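Local structure of ketosynthase (Streptomyces sp. MSC090213JE08, 6KXD) at residues G16-I21 with P59-G64; D113-D118 with G146-V151; R202-L207 with I229-G234; R220-D225 with L373-N378; S332-S337 with S342-I347. The protein probably catalyses the decarboxylative condensation of a fatty acyl chain on acyl carrier protein with malonyl-carrier protein, yielding a 3-oxoacyl product and CO2. One frame throughout, in Å; residues are numbered along the deposited sequence.

Interaction 1 (G16-I21 with P59-G64)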
# COMPACT_ATOMS: atom_id res chain seq x y z
N GLY A 16 -8.02 1.36 -17.92
CA GLY A 16 -9.18 0.65 -17.53
C GLY A 16 -9.89 1.42 -16.45
O GLY A 16 -9.24 1.83 -15.49
N VAL A 17 -11.21 1.56 -16.57
CA VAL A 17 -12.02 2.42 -15.69
C VAL A 17 -13.35 1.75 -15.36
O VAL A 17 -14.11 1.39 -16.27
CB VAL A 17 -12.30 3.79 -16.34
CG1 VAL A 17 -13.16 4.65 -15.41
CG2 VAL A 17 -11.05 4.52 -16.76
N ILE A 18 -13.61 1.64 -14.05
CA ILE A 18 -14.86 1.34 -13.42
C ILE A 18 -15.17 2.52 -12.51
O ILE A 18 -14.51 2.66 -11.51
CB ILE A 18 -14.80 0.08 -12.55
CG1 ILE A 18 -14.41 -1.19 -13.32
CG2 ILE A 18 -16.11 -0.10 -11.82
CD1 ILE A 18 -15.55 -1.82 -14.06
N SER A 19 -16.16 3.33 -12.84
CA SER A 19 -16.36 4.56 -12.07
C SER A 19 -17.85 4.87 -12.00
O SER A 19 -18.65 4.34 -12.78
CB SER A 19 -15.59 5.72 -12.67
OG SER A 19 -16.37 6.42 -13.62
N SER A 20 -18.15 5.79 -11.08
CA SER A 20 -19.48 6.26 -10.80
C SER A 20 -20.01 7.09 -11.98
O SER A 20 -21.19 7.32 -11.98
CB SER A 20 -19.51 7.04 -9.50
OG SER A 20 -18.72 8.20 -9.61
N ILE A 21 -19.15 7.52 -12.92
CA ILE A 21 -19.54 8.34 -14.07
C ILE A 21 -19.26 7.62 -15.39
O ILE A 21 -19.24 8.28 -16.47
CB ILE A 21 -18.89 9.73 -14.06
CG1 ILE A 21 -17.38 9.71 -14.37
CG2 ILE A 21 -19.20 10.42 -12.74
CD1 ILE A 21 -16.77 11.06 -14.55
N PRO A 59 -22.94 2.16 -10.52
CA PRO A 59 -24.37 1.80 -10.53
C PRO A 59 -24.69 0.36 -10.97
O PRO A 59 -25.47 -0.33 -10.29
CB PRO A 59 -24.93 2.86 -11.50
CG PRO A 59 -23.83 3.12 -12.46
CD PRO A 59 -22.57 3.08 -11.61
N ASP A 60 -24.06 -0.09 -12.06
CA ASP A 60 -24.54 -1.28 -12.77
C ASP A 60 -23.36 -2.16 -13.20
O ASP A 60 -23.24 -2.55 -14.36
CB ASP A 60 -25.43 -0.88 -13.95
CG ASP A 60 -26.86 -0.52 -13.56
OD1 ASP A 60 -27.43 -1.21 -12.68
OD2 ASP A 60 -27.40 0.44 -14.15
N PHE A 61 -22.55 -2.54 -12.21
CA PHE A 61 -21.37 -3.33 -12.42
C PHE A 61 -21.72 -4.78 -12.77
O PHE A 61 -22.40 -5.45 -12.02
CB PHE A 61 -20.52 -3.31 -11.14
CG PHE A 61 -19.29 -4.16 -11.20
CD1 PHE A 61 -18.34 -3.95 -12.19
CD2 PHE A 61 -19.05 -5.12 -10.23
CE1 PHE A 61 -17.19 -4.72 -12.24
CE2 PHE A 61 -17.90 -5.89 -10.30
CZ PHE A 61 -16.98 -5.68 -11.29
N GLU A 62 -21.19 -5.26 -13.89
CA GLU A 62 -21.39 -6.65 -14.33
C GLU A 62 -20.03 -7.33 -14.43
O GLU A 62 -19.34 -7.18 -15.45
CB GLU A 62 -22.12 -6.68 -15.67
CG GLU A 62 -23.61 -6.39 -15.54
CD GLU A 62 -24.31 -6.22 -16.88
OE1 GLU A 62 -25.52 -5.89 -16.86
OE2 GLU A 62 -23.65 -6.40 -17.93
N PRO A 63 -19.64 -8.06 -13.38
CA PRO A 63 -18.29 -8.62 -13.31
C PRO A 63 -18.01 -9.56 -14.49
O PRO A 63 -16.92 -9.56 -15.02
CB PRO A 63 -18.22 -9.30 -11.94
CG PRO A 63 -19.63 -9.34 -11.39
CD PRO A 63 -20.44 -8.36 -12.19
N GLY A 64 -19.06 -10.27 -14.95
CA GLY A 64 -18.97 -11.21 -16.04
C GLY A 64 -18.46 -10.59 -17.33
O GLY A 64 -17.94 -11.29 -18.20

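Interaction 2 (D113-D118 with G146-V151)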
# COMPACT_ATOMS: atom_id res chain seq x y z
N ASP A 113 -9.52 1.33 1.70
CA ASP A 113 -10.40 0.53 2.54
C ASP A 113 -10.42 -0.93 2.10
O ASP A 113 -10.72 -1.80 2.91
CB ASP A 113 -11.82 1.08 2.55
CG ASP A 113 -11.88 2.44 3.22
OD1 ASP A 113 -11.33 2.53 4.35
OD2 ASP A 113 -12.39 3.37 2.58
N GLY A 114 -9.96 -1.21 0.89
CA GLY A 114 -9.96 -2.61 0.47
C GLY A 114 -11.36 -3.19 0.61
O GLY A 114 -12.34 -2.50 0.27
N GLU A 115 -11.44 -4.41 1.15
CA GLU A 115 -12.74 -5.10 1.30
C GLU A 115 -13.31 -4.82 2.69
O GLU A 115 -13.72 -5.72 3.41
CB GLU A 115 -12.56 -6.59 1.06
CG GLU A 115 -11.96 -6.89 -0.29
CD GLU A 115 -12.62 -6.40 -1.56
OE1 GLU A 115 -12.14 -6.86 -2.65
OE2 GLU A 115 -13.59 -5.56 -1.51
N SER A 116 -13.30 -3.54 3.09
CA SER A 116 -13.80 -3.23 4.40
C SER A 116 -15.31 -3.54 4.50
O SER A 116 -15.80 -3.80 5.58
CB SER A 116 -13.47 -1.80 4.77
OG SER A 116 -12.10 -1.75 5.23
N HIS A 117 -16.02 -3.53 3.38
CA HIS A 117 -17.41 -3.97 3.36
C HIS A 117 -17.52 -5.43 3.81
O HIS A 117 -18.39 -5.75 4.60
CB HIS A 117 -18.05 -3.75 1.99
CG HIS A 117 -19.45 -4.27 1.94
ND1 HIS A 117 -20.47 -3.72 2.73
CD2 HIS A 117 -20.00 -5.28 1.24
CE1 HIS A 117 -21.59 -4.37 2.48
NE2 HIS A 117 -21.32 -5.36 1.60
N ASP A 118 -16.67 -6.32 3.26
CA ASP A 118 -16.60 -7.71 3.68
C ASP A 118 -16.30 -7.80 5.17
O ASP A 118 -16.81 -8.66 5.85
CB ASP A 118 -15.60 -8.51 2.83
CG ASP A 118 -16.07 -8.69 1.41
OD1 ASP A 118 -17.29 -8.69 1.21
OD2 ASP A 118 -15.22 -8.86 0.52
N GLY A 146 -3.64 -7.10 0.13
CA GLY A 146 -2.64 -7.64 -0.79
C GLY A 146 -3.32 -8.34 -1.93
O GLY A 146 -2.83 -8.38 -3.05
N ARG A 147 -4.49 -8.88 -1.61
CA ARG A 147 -5.23 -9.63 -2.60
C ARG A 147 -5.66 -8.78 -3.82
O ARG A 147 -5.77 -9.32 -4.91
CB ARG A 147 -6.36 -10.36 -1.86
CG ARG A 147 -7.30 -11.09 -2.80
CD ARG A 147 -8.38 -11.81 -2.01
NE ARG A 147 -7.77 -12.91 -1.32
CZ ARG A 147 -8.01 -14.19 -1.53
NH1 ARG A 147 -8.97 -14.55 -2.36
NH2 ARG A 147 -7.31 -15.07 -0.85
N LEU A 148 -5.87 -7.46 -3.67
CA LEU A 148 -6.29 -6.65 -4.75
C LEU A 148 -5.32 -6.71 -5.92
O LEU A 148 -5.74 -6.55 -7.07
CB LEU A 148 -6.39 -5.19 -4.31
CG LEU A 148 -7.39 -4.90 -3.20
CD1 LEU A 148 -7.45 -3.40 -2.94
CD2 LEU A 148 -8.77 -5.44 -3.55
N SER A 149 -4.02 -6.88 -5.62
CA SER A 149 -2.99 -6.94 -6.63
C SER A 149 -2.86 -8.34 -7.18
O SER A 149 -2.76 -8.49 -8.39
CB SER A 149 -1.66 -6.43 -6.04
OG SER A 149 -1.70 -5.02 -6.12
N THR A 150 -2.85 -9.32 -6.30
CA THR A 150 -2.60 -10.71 -6.69
C THR A 150 -3.75 -11.25 -7.56
O THR A 150 -3.50 -12.03 -8.48
CB THR A 150 -2.37 -11.64 -5.49
OG1 THR A 150 -3.51 -11.70 -4.62
CG2 THR A 150 -1.10 -11.25 -4.74
N VAL A 151 -5.00 -10.84 -7.31
CA VAL A 151 -6.10 -11.39 -8.14
C VAL A 151 -5.98 -10.94 -9.59
O VAL A 151 -6.49 -11.64 -10.45
CB VAL A 151 -7.50 -11.05 -7.62
CG1 VAL A 151 -7.83 -11.83 -6.37
CG2 VAL A 151 -7.67 -9.55 -7.45

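Interaction 3 (R202-L207 with I229-G234)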
# COMPACT_ATOMS: atom_id res chain seq x y z
N ARG A 202 -19.62 0.87 4.70
CA ARG A 202 -20.14 1.52 5.88
C ARG A 202 -18.98 2.17 6.66
O ARG A 202 -19.13 3.29 7.14
CB ARG A 202 -20.90 0.49 6.69
CG ARG A 202 -21.36 0.97 8.05
CD ARG A 202 -21.93 -0.24 8.77
NE ARG A 202 -22.57 0.16 10.00
CZ ARG A 202 -23.88 0.13 10.22
NH1 ARG A 202 -24.72 -0.05 9.21
NH2 ARG A 202 -24.32 0.22 11.45
N LYS A 203 -17.83 1.50 6.73
CA LYS A 203 -16.68 2.05 7.47
C LYS A 203 -16.40 3.48 7.00
O LYS A 203 -16.30 4.41 7.82
CB LYS A 203 -15.45 1.14 7.35
CG LYS A 203 -14.16 1.72 7.94
CD LYS A 203 -12.92 1.19 7.23
CE LYS A 203 -11.62 1.86 7.64
NZ LYS A 203 -10.48 1.28 6.89
N ALA A 204 -16.23 3.68 5.68
CA ALA A 204 -15.81 4.97 5.10
C ALA A 204 -16.92 6.02 5.29
O ALA A 204 -16.66 7.17 5.57
CB ALA A 204 -15.45 4.85 3.65
N PHE A 205 -18.16 5.60 5.05
CA PHE A 205 -19.32 6.48 5.18
C PHE A 205 -19.39 7.02 6.61
O PHE A 205 -19.47 8.24 6.82
CB PHE A 205 -20.57 5.67 4.83
CG PHE A 205 -21.75 6.55 4.50
CD1 PHE A 205 -21.66 7.50 3.51
CD2 PHE A 205 -22.92 6.44 5.22
CE1 PHE A 205 -22.75 8.30 3.20
CE2 PHE A 205 -23.99 7.25 4.91
CZ PHE A 205 -23.91 8.16 3.90
N ALA A 206 -19.34 6.10 7.57
CA ALA A 206 -19.41 6.41 8.99
C ALA A 206 -18.21 7.24 9.44
O ALA A 206 -18.35 8.18 10.23
CB ALA A 206 -19.53 5.17 9.79
N LEU A 207 -17.02 6.91 8.92
CA LEU A 207 -15.83 7.71 9.22
C LEU A 207 -16.04 9.16 8.81
O LEU A 207 -15.98 10.05 9.67
CB LEU A 207 -14.63 7.05 8.53
CG LEU A 207 -13.37 7.88 8.29
CD1 LEU A 207 -13.19 9.00 9.27
CD2 LEU A 207 -12.16 6.94 8.31
N ILE A 229 -17.50 15.92 1.25
CA ILE A 229 -17.29 14.94 0.23
C ILE A 229 -18.55 14.07 0.11
O ILE A 229 -19.38 14.02 1.00
CB ILE A 229 -16.08 14.05 0.56
CG1 ILE A 229 -16.38 13.05 1.68
CG2 ILE A 229 -14.84 14.88 0.88
CD1 ILE A 229 -15.45 11.82 1.66
N LEU A 230 -18.55 13.26 -0.95
CA LEU A 230 -19.34 12.05 -0.97
C LEU A 230 -18.35 10.90 -1.13
O LEU A 230 -17.40 11.06 -1.86
CB LEU A 230 -20.28 12.07 -2.17
CG LEU A 230 -21.46 13.05 -2.11
CD1 LEU A 230 -22.15 13.11 -3.46
CD2 LEU A 230 -22.44 12.66 -1.01
N THR A 231 -18.59 9.80 -0.41
CA THR A 231 -17.77 8.58 -0.54
C THR A 231 -18.09 7.93 -1.89
O THR A 231 -19.22 8.01 -2.40
CB THR A 231 -18.01 7.61 0.61
OG1 THR A 231 -19.33 7.09 0.52
CG2 THR A 231 -17.84 8.23 1.98
N GLY A 232 -17.04 7.39 -2.51
CA GLY A 232 -17.05 6.87 -3.82
C GLY A 232 -16.31 5.56 -3.87
O GLY A 232 -15.99 4.98 -2.85
N GLU A 233 -16.17 5.05 -5.09
CA GLU A 233 -15.58 3.79 -5.31
C GLU A 233 -15.26 3.63 -6.78
O GLU A 233 -15.51 4.50 -7.61
CB GLU A 233 -16.53 2.69 -4.84
CG GLU A 233 -17.88 2.68 -5.58
CD GLU A 233 -18.69 1.43 -5.36
OE1 GLU A 233 -18.48 0.74 -4.35
OE2 GLU A 233 -19.52 1.13 -6.24
N GLY A 234 -14.67 2.49 -7.10
CA GLY A 234 -14.33 2.19 -8.44
C GLY A 234 -12.89 1.74 -8.56
O GLY A 234 -12.27 1.42 -7.60

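Interaction 4 (R220-D225 with L373-N378)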
# COMPACT_ATOMS: atom_id res chain seq x y z
N ARG A 220 -18.73 20.27 -3.68
CA ARG A 220 -18.42 21.55 -4.28
C ARG A 220 -16.97 21.94 -4.01
O ARG A 220 -16.73 22.84 -3.20
CB ARG A 220 -19.33 22.64 -3.70
CG ARG A 220 -20.82 22.34 -3.74
CD ARG A 220 -21.61 23.61 -3.42
NE ARG A 220 -22.99 23.31 -3.12
CZ ARG A 220 -23.96 23.24 -4.04
NH1 ARG A 220 -23.67 23.21 -5.33
NH2 ARG A 220 -25.22 23.20 -3.66
N PRO A 221 -15.97 21.28 -4.63
CA PRO A 221 -14.58 21.64 -4.42
C PRO A 221 -14.26 23.08 -4.80
O PRO A 221 -14.54 23.54 -5.92
CB PRO A 221 -13.80 20.63 -5.28
CG PRO A 221 -14.73 19.45 -5.33
CD PRO A 221 -16.09 20.11 -5.51
N PHE A 222 -13.63 23.75 -3.83
CA PHE A 222 -13.12 25.11 -3.92
C PHE A 222 -14.28 26.11 -3.85
O PHE A 222 -14.05 27.30 -3.98
CB PHE A 222 -12.27 25.32 -5.18
CG PHE A 222 -11.08 24.40 -5.25
CD1 PHE A 222 -10.05 24.51 -4.32
CD2 PHE A 222 -11.01 23.39 -6.20
CE1 PHE A 222 -8.96 23.66 -4.35
CE2 PHE A 222 -9.91 22.54 -6.24
CZ PHE A 222 -8.89 22.68 -5.31
N ASP A 223 -15.49 25.63 -3.58
CA ASP A 223 -16.63 26.51 -3.43
C ASP A 223 -16.57 27.12 -2.03
O ASP A 223 -16.16 26.45 -1.11
CB ASP A 223 -17.93 25.74 -3.63
CG ASP A 223 -19.16 26.62 -3.73
OD1 ASP A 223 -19.64 27.06 -2.66
OD2 ASP A 223 -19.61 26.86 -4.88
N LYS A 224 -17.04 28.37 -1.92
CA LYS A 224 -17.07 29.12 -0.69
C LYS A 224 -17.95 28.41 0.35
O LYS A 224 -17.63 28.47 1.54
CB LYS A 224 -17.54 30.55 -0.99
CG LYS A 224 -17.41 31.54 0.16
CD LYS A 224 -18.03 32.91 -0.13
CE LYS A 224 -17.71 33.96 0.92
NZ LYS A 224 -18.75 33.98 1.99
N ASP A 225 -19.01 27.70 -0.06
CA ASP A 225 -19.89 27.02 0.92
C ASP A 225 -19.83 25.50 0.77
O ASP A 225 -20.74 24.81 1.23
CB ASP A 225 -21.34 27.53 0.85
CG ASP A 225 -21.42 29.04 0.73
OD1 ASP A 225 -21.09 29.73 1.74
OD2 ASP A 225 -21.74 29.53 -0.38
N LEU A 373 -8.34 30.42 -7.53
CA LEU A 373 -7.99 29.58 -8.66
C LEU A 373 -9.08 29.63 -9.71
O LEU A 373 -10.25 29.74 -9.38
CB LEU A 373 -7.91 28.13 -8.18
CG LEU A 373 -6.89 27.87 -7.08
CD1 LEU A 373 -7.15 26.50 -6.50
CD2 LEU A 373 -5.48 28.02 -7.67
N ASP A 374 -8.67 29.43 -10.96
CA ASP A 374 -9.62 29.10 -11.99
C ASP A 374 -9.85 27.59 -11.93
O ASP A 374 -8.98 26.81 -12.37
CB ASP A 374 -9.13 29.54 -13.37
CG ASP A 374 -10.08 29.13 -14.49
OD1 ASP A 374 -11.18 28.61 -14.17
OD2 ASP A 374 -9.71 29.31 -15.66
N VAL A 375 -11.02 27.20 -11.41
CA VAL A 375 -11.36 25.81 -11.19
C VAL A 375 -12.08 25.21 -12.41
O VAL A 375 -12.66 24.14 -12.33
CB VAL A 375 -12.19 25.66 -9.91
CG1 VAL A 375 -11.40 26.20 -8.72
CG2 VAL A 375 -13.56 26.33 -10.00
N VAL A 376 -12.05 25.92 -13.55
CA VAL A 376 -12.79 25.49 -14.74
C VAL A 376 -14.19 25.09 -14.30
O VAL A 376 -14.59 23.94 -14.38
CB VAL A 376 -12.03 24.36 -15.46
CG1 VAL A 376 -12.75 23.87 -16.71
CG2 VAL A 376 -10.60 24.78 -15.78
N PRO A 377 -15.00 26.04 -13.76
CA PRO A 377 -16.26 25.69 -13.13
C PRO A 377 -17.25 25.08 -14.13
O PRO A 377 -17.33 25.58 -15.25
CB PRO A 377 -16.82 27.01 -12.57
CG PRO A 377 -16.08 28.11 -13.33
CD PRO A 377 -14.79 27.50 -13.84
N ASN A 378 -17.89 23.98 -13.72
CA ASN A 378 -19.13 23.39 -14.24
C ASN A 378 -19.03 22.86 -15.68
O ASN A 378 -19.78 21.97 -16.01
CB ASN A 378 -20.27 24.39 -14.10
CG ASN A 378 -20.46 24.76 -12.65
OD1 ASN A 378 -20.49 23.89 -11.79
ND2 ASN A 378 -20.53 26.06 -12.38

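Interaction 5 (S332-S337 with S342-I347)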
# COMPACT_ATOMS: atom_id res chain seq x y z
N SER A 332 -15.39 16.37 -7.81
CA SER A 332 -16.67 17.05 -7.90
C SER A 332 -17.64 16.11 -8.61
O SER A 332 -18.76 15.99 -8.16
CB SER A 332 -16.55 18.37 -8.58
OG SER A 332 -16.13 18.21 -9.92
N MET A 333 -17.13 15.37 -9.61
CA MET A 333 -17.92 14.42 -10.36
C MET A 333 -17.90 13.03 -9.71
O MET A 333 -18.94 12.43 -9.48
CB MET A 333 -17.41 14.31 -11.79
CG MET A 333 -17.61 15.56 -12.60
SD MET A 333 -16.71 15.50 -14.17
CE MET A 333 -15.06 15.96 -13.64
N LEU A 334 -16.70 12.48 -9.43
CA LEU A 334 -16.59 11.09 -8.92
C LEU A 334 -17.00 10.95 -7.46
O LEU A 334 -17.21 9.86 -7.00
CB LEU A 334 -15.14 10.65 -9.08
CG LEU A 334 -14.71 10.54 -10.53
CD1 LEU A 334 -13.27 10.07 -10.64
CD2 LEU A 334 -15.62 9.58 -11.27
N GLY A 335 -17.04 12.06 -6.73
CA GLY A 335 -16.99 11.94 -5.32
C GLY A 335 -15.58 11.46 -4.95
O GLY A 335 -14.67 11.45 -5.79
N HIS A 336 -15.42 11.05 -3.70
CA HIS A 336 -14.10 10.66 -3.24
C HIS A 336 -14.01 9.14 -3.33
O HIS A 336 -14.53 8.46 -2.44
CB HIS A 336 -13.87 11.18 -1.82
CG HIS A 336 -12.45 11.01 -1.38
ND1 HIS A 336 -11.57 10.18 -2.06
CD2 HIS A 336 -11.77 11.56 -0.36
CE1 HIS A 336 -10.39 10.21 -1.45
NE2 HIS A 336 -10.49 11.05 -0.40
N SER A 337 -13.37 8.65 -4.38
CA SER A 337 -13.33 7.20 -4.66
C SER A 337 -12.13 6.53 -3.96
O SER A 337 -11.67 5.47 -4.37
CB SER A 337 -13.35 6.93 -6.13
OG SER A 337 -12.25 7.52 -6.79
N SER A 342 -6.92 8.85 -7.00
CA SER A 342 -5.84 9.42 -7.75
C SER A 342 -5.60 8.64 -9.04
O SER A 342 -5.04 9.19 -9.96
CB SER A 342 -4.56 9.56 -6.90
OG SER A 342 -4.23 8.37 -6.21
N ALA A 343 -5.99 7.36 -9.09
CA ALA A 343 -5.82 6.56 -10.28
C ALA A 343 -6.82 7.03 -11.35
O ALA A 343 -6.42 7.26 -12.50
CB ALA A 343 -6.01 5.11 -9.98
N LEU A 344 -8.07 7.20 -10.93
CA LEU A 344 -9.15 7.78 -11.78
C LEU A 344 -8.78 9.22 -12.17
O LEU A 344 -8.90 9.56 -13.33
CB LEU A 344 -10.50 7.69 -11.09
CG LEU A 344 -11.06 6.27 -11.01
CD1 LEU A 344 -12.26 6.17 -10.09
CD2 LEU A 344 -11.35 5.71 -12.41
N GLY A 345 -8.18 9.99 -11.27
CA GLY A 345 -7.61 11.30 -11.63
C GLY A 345 -6.52 11.22 -12.67
O GLY A 345 -6.48 12.03 -13.65
N ALA A 346 -5.57 10.29 -12.48
CA ALA A 346 -4.52 10.10 -13.43
C ALA A 346 -5.09 9.81 -14.83
O ALA A 346 -4.53 10.28 -15.83
CB ALA A 346 -3.60 8.97 -12.99
N ILE A 347 -6.10 8.95 -14.90
CA ILE A 347 -6.66 8.56 -16.18
C ILE A 347 -7.32 9.80 -16.81
O ILE A 347 -7.10 10.10 -17.97
CB ILE A 347 -7.61 7.37 -16.07
CG1 ILE A 347 -6.84 6.12 -15.66
CG2 ILE A 347 -8.35 7.13 -17.39
CD1 ILE A 347 -7.72 4.95 -15.31

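Interaction 1 (G16-I21 with P59-G64)
At the end of strand 10-19, in the core sheet of the thiolase fold, Ile18 meets Phe61 from the long loop that leads from strand 54-55 to helix 77-93. One methyl, Ile18 CD1, makes the closest approach, and Pro59 buries a similar area further along. CD1 of Ile18 lies 3.8 Å from CE1 of Phe61 and 4.0 Å from its CD1, meeting the ring obliquely, while the two side chains cross at about a right angle. The ring gets there because CG of Phe61 is turned anti to the backbone N (chi1 176°), which swings it in toward the strand. The loop also folds back on its own aromatic residue, for Pro63 N sits 4.0 Å above the plane of the Phe61 ring, over its centre. Tyr81 of helix 77-93 adds an edge-to-face partner to Phe61 and also packs on Ile18.

Toward Pro59 the approach is longer, its CD being 4.3 Å from Ser19 O. Ser19 itself turns away from the loop: its OG accepts the backbone N-H of Ile21 (3.1 Å, 151°) and is also hydrogen-bonded to Gly22 O. This is an ST turn, here reversing the chain as it leaves the central strand of an alpha/beta layered fold.

Interaction 2 (D113-D118 with G146-V151)
Leu148, in the first turn of helix 147-156, pushes its two methyls against Gly114 and Glu115, the residues that lead into helix 116-129. This leucine side chain is the tight part of the contact. CD2 of Leu148 lies 3.8 Å from OE1 of Glu115, and CD1 comes within 4.3 Å of the bare CA of Gly114. Gly114 has a positive phi, and a side chain there would point at the leucine. Glu115 stands at the N-cap position of helix 116-129 and at the centre of an inverse gamma turn. Its chain is bent at chi2 (-57°), which carries the carboxylate across toward helix 147-156. The entry to the helix is tied from within, as Ser116 OG donates to Asp113 O at 2.7 Å, the donor tilted 16° from the Asp113 carbonyl plane.

Beside this buried core the contact loosens toward the subunit interface. The side chain of the partly exposed Arg147 makes no contact with segment 113-118; instead it bonds to Asp74 O and forms a salt bridge with Asp363 of a neighbouring subunit.

The leucine methyl lies above the carboxylate plane of Glu115, on the OE1 side, and the polar needs of that group are met elsewhere. OE1 of Glu115 is hydrogen-bonded by Gly79 N and OE2 by Ala78 N, at the start of helix 77-93, where the amino end of the helix would be expected to stabilise a negative charge. With both oxygens held by backbone N-H groups, the buried carboxylate probably tolerates the methyl beside it.

Interaction 3 (R202-L207 with I229-G234)
Ala204 and Phe205 of helix 202-210 rest on Thr231, in the extended chain that feeds strand 234-242 of the thiolase fold's core sheet. The segment 229-234 is a case of a connection that touches a helix through one residue, Thr231. It enters at Ile229, whose backbone is bonded to Ala213 and Thr215. Leu230 follows with its CB bond pointing away from the helix and its side chain on Thr54.

Thr231 carries the contact, with both branches engaged. Its CG2 methyl lies along the helix backbone, 3.9 Å from Ala204 O and 3.9 Å from Phe205 CA, and reaches Ala204 CB at 4.5 Å. OG1 occupies the crowded position between the backbone N and the carbonyl carbon (chi1 68°), which brings it within 3.8 Å of Phe205 CD1. That approach to the ring is oblique, and the two side chains cross at about a right angle. The phenyl group also meets the ring of Phe50, the planes at about 60°. On the same helix, Arg202 makes a cation-pi contact with Tyr136 of a neighbouring subunit.

Past Gly232, Glu233 leaves the helix behind and spends its carboxylate elsewhere: OE1 pairs with Arg44 and takes Val200 N, while OE2 is bonded to Tyr81 OH and Val58 N. The strand begins at Gly234, whose phi of 129° would jam any CB against the carbonyl O of Glu233.

Interaction 4 (R220-D225 with L373-N378)
Phe222 occupies the third position of a type II beta turn from Arg220 to Asp223, closed by Asp223 N to Arg220 O at 3.1 Å, with its CA 7.5 Å from that of Val375 across the contact. Phe222 has the positive phi usual at this corner, and its CB bond points toward the loop 373-378. CG stands anti to the carbonyl carbon (chi1 -59°), and the ring is received by two aliphatic side chains.

Leu373 comes over a face. Its CD1 lies 4.3 Å from the centroid of the Phe222 ring and 22° off the normal, a CH-pi contact displaced toward the rim, where CE1 of Phe222 is the nearest ring atom at 4.0 Å. Val375 works nearer the root of the side chain: its CG1 is 3.8 Å from Phe222 CB and equally close to CD2, and probably restricts rotation of the ring. With an alanine at Phe222, CD1 of Leu373 would probably lose the ring face it lies on, and a gap would be likely to open beside Val375.

Both loops contain Asx turns. Asp223 OD1 is met on its anti side by Asp225 N at 2.8 Å, while OD2 takes the backbone N-H groups of Arg365 and Glu366. Asp374 OD1 receives Val376 N at 2.9 Å from above the carboxylate plane, 45° out of it. The chemistry implies a division of labour: dispersion and CH-pi contacts join the two loops, whereas polar bonds, those of the beta turn and the Asx turns among them, shape each loop.

Interaction 5 (S332-S337 with S342-I347)
No flat group takes part where Leu334 and Ser337 meet Leu344; the imidazole of His336 makes no contact with segment 342-347, and its side chain lies against Cys170 instead. By the pattern of beta-ketoacyl synthases, Cys170 and His336 are probably active-site residues, which would place this contact next to the catalytic centre of the thiolase fold. It spans a tight connection between the short helix 331-334 and helix 341-355. Gly335, with a positive phi of 69°, is the first residue to leave the short helix.

Two aliphatic chains close the connection, crossing at a slant. CD1 of Leu334 abuts CB of Leu344 at 3.7 Å and lies 4.1 Å from CD1 of Leu344, so one methyl spans the root and the tip of its neighbour. Leu344 puts CG anti to the carbonyl carbon (chi1 -71°), which brings CD1 to Leu334 and Ser337. Leu334 also packs on Ser19 of strand 10-19 and on Tyr28 of helix 24-34, and Leu344 on Val17.

Ser337 completes the far side. Its OG fits between the backbone N and the carbonyl carbon (chi1 60°) and stops 3.6 Å from CD1 of Leu344, a van der Waals contact between a hydroxyl oxygen and a methyl.

Opened in the order 1, 2, 3, 4, 5 along one chain, the contacts spread from the centre of the thiolase fold to its rim. Interactions 3 and 4 alternate their segments, and interaction 5 falls between the two segments of interaction 4. Interaction 5, its centre about 5 Å from the chain centre, touches interactions 1, 3 and 4 (centres about 14, 13 and 16 Å away). Strands 10-19 and 234-242, neighbours in the mixed sheet, link interactions 1 and 3, and a probable hydrogen bond from His336 N to Leu230 O joins 3 to 5. Interactions 2 and 3 share the Asp113-Lys203 salt bridge near the subunit interface. Interactions 2 and 4, centres about 33 Å apart, lie across the chain's centre.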